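Local atomic coordinates of CBS domain containing membrane protein (Sphaerobacter thermophilus, PDB entry 4ESY), a protein that is of uncharacterised function but carries a C-terminal pair of CBS domains, a module that in relatives often senses adenosyl ligands and regulates an attached domain. Residues V40-M44 with I65-F70; P114-P120 with I136-V142; V124-A128 with L156-L162. All coordinates share one frame; numbering follows the deposited sequence.

Contact 1: V40-M44 with I65-F70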
loop_
_atom_site.group_PDB
_atom_site.type_symbol
_atom_site.label_atom_id
_atom_site.label_comp_id
_atom_site.label_asym_id
_atom_site.label_seq_id
_atom_site.Cartn_x
_atom_site.Cartn_y
_atom_site.Cartn_z
ATOM N N VAL B 40 6.646 -4.033 -18.141
ATOM C CA VAL B 40 6.662 -3.583 -16.745
ATOM C C VAL B 40 5.402 -4.081 -15.990
ATOM O O VAL B 40 5.504 -4.556 -14.859
ATOM C CB VAL B 40 6.731 -2.053 -16.650
ATOM C CG1 VAL B 40 6.510 -1.571 -15.190
ATOM C CG2 VAL B 40 8.073 -1.536 -17.266
ATOM N N ALA B 41 4.243 -3.939 -16.616
ATOM C CA ALA B 41 2.979 -4.372 -15.999
ATOM C C ALA B 41 3.042 -5.866 -15.702
ATOM O O ALA B 41 2.758 -6.301 -14.585
ATOM C CB ALA B 41 1.754 -4.029 -16.873
ATOM N N LYS B 42 3.455 -6.627 -16.714
ATOM C CA LYS B 42 3.610 -8.061 -16.593
ATOM C C LYS B 42 4.535 -8.480 -15.438
ATOM O O LYS B 42 4.198 -9.371 -14.664
ATOM C CB LYS B 42 4.122 -8.661 -17.897
ATOM C CG LYS B 42 4.168 -10.179 -17.840
ATOM C CD LYS B 42 4.593 -10.806 -19.167
ATOM C CE LYS B 42 4.617 -12.331 -19.060
ATOM N NZ LYS B 42 5.416 -12.926 -20.158
ATOM N N THR B 43 5.697 -7.844 -15.349
ATOM C CA THR B 43 6.648 -8.069 -14.267
ATOM C C THR B 43 6.026 -7.797 -12.906
ATOM O O THR B 43 6.099 -8.638 -12.005
ATOM C CB THR B 43 7.888 -7.173 -14.443
ATOM O OG1 THR B 43 8.484 -7.474 -15.701
ATOM C CG2 THR B 43 8.897 -7.424 -13.342
HETATM N N MSE B 44 5.369 -6.658 -12.774
HETATM C CA MSE B 44 4.791 -6.234 -11.476
HETATM C C MSE B 44 3.671 -7.156 -11.016
HETATM O O MSE B 44 3.563 -7.488 -9.830
HETATM C CB MSE B 44 4.232 -4.805 -11.560
HETATM C CG MSE B 44 5.297 -3.666 -11.626
HETATM SE SE MSE B 44 4.266 -1.977 -11.865
HETATM C CE MSE B 44 5.654 -0.758 -11.339
ATOM N N ILE B 65 9.363 3.425 -10.546
ATOM C CA ILE B 65 8.101 3.436 -11.287
ATOM C C ILE B 65 7.068 2.697 -10.441
ATOM O O ILE B 65 7.404 1.708 -9.766
ATOM C CB ILE B 65 8.301 2.778 -12.696
ATOM C CG1 ILE B 65 7.069 2.931 -13.617
ATOM C CG2 ILE B 65 8.700 1.314 -12.568
ATOM C CD1 ILE B 65 7.343 2.382 -15.096
ATOM N N THR B 66 5.836 3.208 -10.456
ATOM C CA THR B 66 4.722 2.625 -9.717
ATOM C C THR B 66 3.516 2.488 -10.637
ATOM O O THR B 66 3.505 3.028 -11.776
ATOM C CB THR B 66 4.226 3.564 -8.618
ATOM O OG1 THR B 66 3.713 4.752 -9.247
ATOM C CG2 THR B 66 5.343 3.919 -7.638
ATOM N N GLU B 67 2.495 1.793 -10.149
ATOM C CA GLU B 67 1.283 1.610 -10.951
ATOM C C GLU B 67 0.689 2.948 -11.369
ATOM O O GLU B 67 0.254 3.082 -12.509
ATOM C CB GLU B 67 0.250 0.788 -10.199
ATOM C CG GLU B 67 0.759 -0.602 -9.783
ATOM C CD GLU B 67 -0.092 -1.227 -8.660
ATOM O OE1 GLU B 67 -0.708 -0.481 -7.866
ATOM O OE2 GLU B 67 -0.144 -2.477 -8.570
ATOM N N SER B 68 0.716 3.936 -10.465
ATOM C CA SER B 68 0.063 5.202 -10.720
ATOM C C SER B 68 0.785 5.962 -11.825
ATOM O O SER B 68 0.172 6.768 -12.528
ATOM C CB SER B 68 -0.007 6.060 -9.436
ATOM O OG SER B 68 1.292 6.249 -8.903
ATOM N N ASP B 69 2.074 5.673 -12.002
ATOM C CA ASP B 69 2.833 6.330 -13.066
ATOM C C ASP B 69 2.290 6.047 -14.458
ATOM O O ASP B 69 2.466 6.856 -15.358
ATOM C CB ASP B 69 4.324 5.951 -13.025
ATOM C CG ASP B 69 5.048 6.557 -11.832
ATOM O OD1 ASP B 69 4.705 7.701 -11.410
ATOM O OD2 ASP B 69 5.959 5.863 -11.306
ATOM N N PHE B 70 1.651 4.893 -14.640
ATOM C CA PHE B 70 1.057 4.558 -15.941
ATOM C C PHE B 70 0.078 5.662 -16.366
ATOM O O PHE B 70 -0.035 5.975 -17.541
ATOM C CB PHE B 70 0.347 3.198 -15.856
ATOM C CG PHE B 70 1.254 2.028 -15.961
ATOM C CD1 PHE B 70 1.083 1.109 -16.992
ATOM C CD2 PHE B 70 2.307 1.837 -15.035
ATOM C CE1 PHE B 70 1.924 -0.006 -17.121
ATOM C CE2 PHE B 70 3.163 0.713 -15.150
ATOM C CZ PHE B 70 2.962 -0.207 -16.188
#
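Selenomethionine Met44, Val40 and Ala41 form one flank of helix 37-46, and it packs on the turn 65-70 that follows strand 61-64. This is part of the hydrophobic core of the first CBS domain, a fold in which helices pack on a small sheet. The bumps are the side chain of Met44, the CG1 methyl of Val40 and the CB of Ala41. The hollow is made by Ile65, the backbone of Thr66 and the ring of Phe70. Met44 has CG anti to its carbonyl carbon (chi1 -73°) and runs extended from there, which carries its methyl to the start of the turn. CE of Met44 lies 3.4 Å from Ile65 O and 3.9 Å from Ile65 CG2. The selenium of Met44 stands obliquely to the Phe70 ring, and SE is 4.4 Å from CE2 of Phe70. One turn back on the helix, Val40 meets Ile65 tip to tip. The ring of Phe70 pushes edge first toward the helix. Its edge is met by Val40 CG1 and by Ala41 N, while Ala41 CB sits 4.0 Å from Phe70 CE1. Phe77 packs edge-to-face with Phe70, and Ala107 of helix 107-110 touches both Val40 and Ile65. The carboxylate of Glu67 forms a salt bridge with a basic side chain of another protein chain, outside this contact. The turn also has a brace of its own. Thr66 N donates to Asp69 OD2 at 2.8 Å, reaching it from above the carboxylate plane. Asp69 OD1 pairs with Arg72. The hydroxyls of Thr66 and Ser68 are hydrogen-bonded to each other, with OG1 of Thr66 2.9 Å from OG of Ser68.

Contact 2: P114-P120 with I136-V142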
loop_
_atom_site.group_PDB
_atom_site.type_symbol
_atom_site.label_atom_id
_atom_site.label_comp_id
_atom_site.label_asym_id
_atom_site.label_seq_id
_atom_site.Cartn_x
_atom_site.Cartn_y
_atom_site.Cartn_z
ATOM N N PRO B 114 14.072 9.716 -7.712
ATOM C CA PRO B 114 13.949 9.701 -6.244
ATOM C C PRO B 114 14.694 10.900 -5.653
ATOM O O PRO B 114 15.838 11.167 -6.031
ATOM C CB PRO B 114 14.641 8.395 -5.848
ATOM C CG PRO B 114 15.720 8.210 -6.945
ATOM C CD PRO B 114 15.132 8.820 -8.215
ATOM N N VAL B 115 14.040 11.631 -4.757
ATOM C CA VAL B 115 14.680 12.780 -4.139
ATOM C C VAL B 115 15.748 12.301 -3.161
ATOM O O VAL B 115 16.798 12.929 -3.018
ATOM C CB VAL B 115 13.663 13.712 -3.432
ATOM C CG1 VAL B 115 12.843 14.488 -4.467
ATOM C CG2 VAL B 115 12.747 12.918 -2.509
ATOM N N VAL B 116 15.502 11.173 -2.499
ATOM C CA VAL B 116 16.505 10.658 -1.583
ATOM C C VAL B 116 16.709 9.162 -1.712
ATOM O O VAL B 116 15.786 8.417 -2.071
ATOM C CB VAL B 116 16.177 11.041 -0.117
ATOM C CG1 VAL B 116 15.228 10.037 0.500
ATOM C CG2 VAL B 116 17.460 11.150 0.698
ATOM N N THR B 117 17.929 8.715 -1.463
ATOM C CA THR B 117 18.161 7.283 -1.383
ATOM C C THR B 117 18.772 6.901 -0.021
ATOM O O THR B 117 19.342 7.749 0.692
ATOM C CB THR B 117 19.072 6.776 -2.523
ATOM O OG1 THR B 117 20.408 7.236 -2.293
ATOM C CG2 THR B 117 18.597 7.283 -3.882
ATOM N N ALA B 118 18.677 5.629 0.338
ATOM C CA ALA B 118 19.327 5.135 1.553
ATOM C C ALA B 118 20.350 4.039 1.234
ATOM O O ALA B 118 20.339 3.464 0.128
ATOM C CB ALA B 118 18.274 4.612 2.532
ATOM N N ALA B 119 21.229 3.766 2.199
ATOM C CA ALA B 119 22.163 2.634 2.146
ATOM C C ALA B 119 21.702 1.584 3.164
ATOM O O ALA B 119 21.052 1.926 4.145
ATOM C CB ALA B 119 23.601 3.107 2.439
ATOM N N PRO B 120 21.984 0.293 2.916
ATOM C CA PRO B 120 21.453 -0.760 3.801
ATOM C C PRO B 120 21.985 -0.729 5.252
ATOM O O PRO B 120 21.386 -1.303 6.180
ATOM C CB PRO B 120 21.870 -2.052 3.080
ATOM C CG PRO B 120 23.025 -1.662 2.226
ATOM C CD PRO B 120 22.696 -0.279 1.755
ATOM N N ILE B 136 7.679 12.040 1.806
ATOM C CA ILE B 136 7.565 11.115 0.688
ATOM C C ILE B 136 7.062 9.773 1.158
ATOM O O ILE B 136 6.963 9.537 2.351
ATOM C CB ILE B 136 8.900 10.953 -0.056
ATOM C CG1 ILE B 136 10.003 10.521 0.905
ATOM C CG2 ILE B 136 9.275 12.264 -0.728
ATOM C CD1 ILE B 136 11.379 10.628 0.304
ATOM N N HIS B 137 6.736 8.891 0.218
ATOM C CA HIS B 137 6.149 7.597 0.560
ATOM C C HIS B 137 7.031 6.387 0.256
ATOM O O HIS B 137 6.696 5.252 0.657
ATOM C CB HIS B 137 4.808 7.420 -0.137
ATOM C CG HIS B 137 3.786 8.441 0.264
ATOM N ND1 HIS B 137 3.090 8.370 1.455
ATOM C CD2 HIS B 137 3.361 9.566 -0.358
ATOM C CE1 HIS B 137 2.272 9.404 1.542
ATOM N NE2 HIS B 137 2.414 10.143 0.453
ATOM N N ARG B 138 8.146 6.619 -0.434
ATOM C CA ARG B 138 8.996 5.518 -0.884
ATOM C C ARG B 138 10.426 5.986 -0.950
ATOM O O ARG B 138 10.673 7.059 -1.471
ATOM C CB ARG B 138 8.631 5.138 -2.315
ATOM C CG ARG B 138 7.656 4.013 -2.444
ATOM C CD ARG B 138 7.247 3.868 -3.903
ATOM N NE ARG B 138 6.315 4.902 -4.313
ATOM C CZ ARG B 138 4.992 4.773 -4.252
ATOM N NH1 ARG B 138 4.455 3.647 -3.791
ATOM N NH2 ARG B 138 4.209 5.764 -4.656
ATOM N N ILE B 139 11.367 5.159 -0.499
ATOM C CA ILE B 139 12.782 5.487 -0.628
ATOM C C ILE B 139 13.550 4.260 -1.063
ATOM O O ILE B 139 13.515 3.246 -0.352
ATOM C CB ILE B 139 13.366 5.958 0.720
ATOM C CG1 ILE B 139 12.742 7.311 1.110
ATOM C CG2 ILE B 139 14.921 6.064 0.642
ATOM C CD1 ILE B 139 13.051 7.776 2.549
ATOM N N PRO B 140 14.284 4.363 -2.179
ATOM C CA PRO B 140 15.130 3.286 -2.691
ATOM C C PRO B 140 16.378 3.045 -1.806
ATOM O O PRO B 140 16.948 3.975 -1.247
ATOM C CB PRO B 140 15.506 3.760 -4.119
ATOM C CG PRO B 140 15.411 5.238 -4.070
ATOM C CD PRO B 140 14.325 5.561 -3.045
ATOM N N VAL B 141 16.741 1.781 -1.637
ATOM C CA VAL B 141 17.939 1.411 -0.888
ATOM C C VAL B 141 18.949 0.932 -1.915
ATOM O O VAL B 141 18.643 0.114 -2.774
ATOM C CB VAL B 141 17.651 0.334 0.180
ATOM C CG1 VAL B 141 18.877 0.104 1.059
ATOM C CG2 VAL B 141 16.464 0.759 1.053
ATOM N N VAL B 142 20.145 1.499 -1.838
ATOM C CA VAL B 142 21.203 1.249 -2.786
ATOM C C VAL B 142 22.440 0.812 -2.044
ATOM O O VAL B 142 22.792 1.402 -1.029
ATOM C CB VAL B 142 21.502 2.530 -3.558
ATOM C CG1 VAL B 142 22.751 2.373 -4.405
ATOM C CG2 VAL B 142 20.309 2.878 -4.410
#
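Ala118 and Val141 form a single parallel beta bridge, held by two nearly straight backbone hydrogen bonds: Ala118 N to Pro140 O (2.9 Å) and Val142 N to Ala118 O (2.8 Å). The two segments run in the same general direction, 53° apart end to end. Weaker CA-H...O contacts flank the bridge, among them Ala119 CA to Val142 O at 3.5 Å.

Side chains pack before and after the bridge. Val116 puts CG1 between its backbone N and carbonyl carbon (chi1 85°), and that methyl reaches CG1 of Ile139 at 3.7 Å. The same methyl touches CD1 of Ile136. Val115 meets Ile136 tip to tip through CG2. The ring of Pro140 lies across Pro114 at about a right angle, with Pro114 CB 3.7 Å from Pro140 CG. Thr117 crosses Pro140 in the same manner, using its CG2 methyl. At the other end, CG1 of Val141 packs 3.9 Å from CD of Pro120.

Ala118, helix 124-134 and strand 138-143 follow in order as a beta-alpha-beta crossover in the second CBS domain. Strand 138-143 pairs on through Ile139 and Val141 with strand 146-152. Helix 124-134 lies over Ala118 and Ile139 through Ile127. Pro140 and Val142 instead touch strand 61-64 of the first CBS domain.

Contact 3: V124-A128 with L156-L162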
loop_
_atom_site.group_PDB
_atom_site.type_symbol
_atom_site.label_atom_id
_atom_site.label_comp_id
_atom_site.label_asym_id
_atom_site.label_seq_id
_atom_site.Cartn_x
_atom_site.Cartn_y
_atom_site.Cartn_z
ATOM N N VAL B 124 16.752 2.360 10.661
ATOM C CA VAL B 124 15.322 2.604 10.511
ATOM C C VAL B 124 14.939 4.052 10.905
ATOM O O VAL B 124 14.223 4.733 10.158
ATOM C CB VAL B 124 14.511 1.549 11.322
ATOM C CG1 VAL B 124 13.106 2.041 11.636
ATOM C CG2 VAL B 124 14.493 0.207 10.575
ATOM N N GLY B 125 15.437 4.521 12.052
ATOM C CA GLY B 125 15.140 5.863 12.520
ATOM C C GLY B 125 15.503 6.910 11.479
ATOM O O GLY B 125 14.743 7.828 11.186
ATOM N N SER B 126 16.657 6.743 10.862
ATOM C CA SER B 126 17.151 7.761 9.944
ATOM C C SER B 126 16.331 7.784 8.632
ATOM O O SER B 126 16.052 8.846 8.079
ATOM C CB SER B 126 18.636 7.501 9.662
ATOM O OG SER B 126 18.775 6.371 8.810
ATOM N N ILE B 127 15.933 6.618 8.127
ATOM C CA ILE B 127 15.074 6.600 6.950
ATOM C C ILE B 127 13.655 7.111 7.312
ATOM O O ILE B 127 13.040 7.865 6.564
ATOM C CB ILE B 127 15.108 5.212 6.218
ATOM C CG1 ILE B 127 14.422 5.280 4.861
ATOM C CG2 ILE B 127 14.378 4.176 6.981
ATOM C CD1 ILE B 127 14.923 4.179 3.874
ATOM N N ALA B 128 13.159 6.738 8.477
ATOM C CA ALA B 128 11.883 7.291 8.965
ATOM C C ALA B 128 11.939 8.829 8.987
ATOM O O ALA B 128 11.007 9.513 8.565
ATOM C CB ALA B 128 11.575 6.755 10.348
ATOM N N LEU B 156 7.378 0.991 7.164
ATOM C CA LEU B 156 7.884 1.605 8.369
ATOM C C LEU B 156 6.808 1.598 9.479
ATOM O O LEU B 156 7.129 1.496 10.651
ATOM C CB LEU B 156 8.377 3.023 8.082
ATOM C CG LEU B 156 9.673 3.136 7.265
ATOM C CD1 LEU B 156 10.090 4.593 7.223
ATOM C CD2 LEU B 156 10.846 2.312 7.797
ATOM N N LEU B 157 5.544 1.652 9.079
ATOM C CA LEU B 157 4.453 1.753 10.052
ATOM C C LEU B 157 4.219 0.449 10.783
ATOM O O LEU B 157 3.500 0.423 11.776
ATOM C CB LEU B 157 3.171 2.201 9.373
ATOM C CG LEU B 157 3.260 3.673 9.056
ATOM C CD1 LEU B 157 2.168 4.081 8.052
ATOM C CD2 LEU B 157 3.129 4.462 10.374
ATOM N N LYS B 158 4.833 -0.624 10.292
ATOM C CA LYS B 158 4.886 -1.892 11.032
ATOM C C LYS B 158 5.857 -1.831 12.213
ATOM O O LYS B 158 5.836 -2.701 13.084
ATOM C CB LYS B 158 5.303 -3.031 10.094
ATOM C CG LYS B 158 4.253 -3.374 9.013
ATOM C CD LYS B 158 4.842 -4.349 8.029
ATOM C CE LYS B 158 3.783 -4.828 7.064
ATOM N NZ LYS B 158 4.409 -5.747 6.116
ATOM N N LEU B 159 6.677 -0.784 12.238
ATOM C CA LEU B 159 7.731 -0.603 13.242
ATOM C C LEU B 159 7.566 0.629 14.109
ATOM O O LEU B 159 7.789 0.567 15.310
ATOM C CB LEU B 159 9.092 -0.507 12.553
ATOM C CG LEU B 159 9.492 -1.808 11.869
ATOM C CD1 LEU B 159 10.651 -1.578 10.918
ATOM C CD2 LEU B 159 9.890 -2.736 12.956
ATOM N N LEU B 160 7.188 1.761 13.528
ATOM C CA LEU B 160 7.162 2.961 14.346
ATOM C C LEU B 160 6.222 4.006 13.769
ATOM O O LEU B 160 5.905 3.963 12.597
ATOM C CB LEU B 160 8.600 3.522 14.560
ATOM C CG LEU B 160 9.297 4.306 13.425
ATOM C CD1 LEU B 160 10.718 4.782 13.844
ATOM C CD2 LEU B 160 9.366 3.566 12.093
ATOM N N LEU B 161 5.773 4.930 14.615
ATOM C CA LEU B 161 4.892 5.996 14.182
ATOM C C LEU B 161 5.681 6.933 13.276
ATOM O O LEU B 161 6.901 7.017 13.390
ATOM C CB LEU B 161 4.369 6.770 15.395
ATOM C CG LEU B 161 3.494 5.952 16.340
ATOM C CD1 LEU B 161 3.258 6.639 17.705
ATOM C CD2 LEU B 161 2.171 5.657 15.643
ATOM N N LEU B 162 4.994 7.631 12.379
ATOM C CA LEU B 162 5.632 8.685 11.591
ATOM C C LEU B 162 4.960 10.064 11.793
ATOM O O LEU B 162 3.809 10.274 11.395
ATOM C CB LEU B 162 5.663 8.301 10.108
ATOM C CG LEU B 162 6.267 6.921 9.861
ATOM C CD1 LEU B 162 6.081 6.488 8.435
ATOM C CD2 LEU B 162 7.732 6.938 10.224
#
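Ala128 is the small knob at the centre of this contact, met by three leucines. CB of Ala128 lies 3.8 Å from CD2 of Leu162 and 4.1 Å from CD1 of both Leu156 and Leu160. Leu156 also brings CD1 up to the helix backbone, 3.7 Å from Ala128 CA. The CD2 branch of Leu156 touches CG2 of Ile127 at 4.1 Å, so one leucine packs on two neighbouring helix residues. Val124 lies one turn earlier. CG1 of Val124 and CD2 of Leu160 are 4.1 Å apart, and the two side chains slide past each other in opposite directions. The other methyl of Val124, CG2, faces CD1 of Leu159.

Leu156 O accepts from both Leu159 N and Leu160 N. Leu160 itself has an extended backbone. It holds CG between its backbone N and carbonyl carbon (chi1 77°), and its extended end carries the two methyls to Ala128 and Val124.

Further out, Val151 of strand 146-152 touches both Ile127 and Leu156. Val18 and Ile20 pack on Val124 and Ile127. Ile15 and Arg16 of helix 2-17 lie against Leu159 and Leu160. The contact therefore joins helix 124-134 of the second CBS domain to the C-terminal tail. On the tail, Lys158 makes a salt bridge to an acidic side chain of another protein chain, outside this contact.

The contacts between the two segments are all apolar. They are methyl-to-methyl contacts, plus one leucine methyl set on the helix backbone at Ala128. This implies that close fit and burial, not polar pairing, hold the tail to the helix.

Overall arrangement
Contact 1 belongs to the first CBS domain, and contacts 2 and 3 to the second, on the opposite side of the chain's centre. Contacts 1 and 3 are buried and apolar between their segments, each setting a helix against a turn or tail. Contact 2 is partly exposed and is the one tied by backbone hydrogen bonds. Contacts 2 and 3 share a core and meet through helix 124-134, which belongs to contact 3 and packs on contact 2. Contacts 1 and 2 meet where CG2 of Thr66 lies 3.5 Å from CZ of Arg138, between the domains. Contacts 1 and 3 do not touch, their nearest atoms being about 15 Å apart.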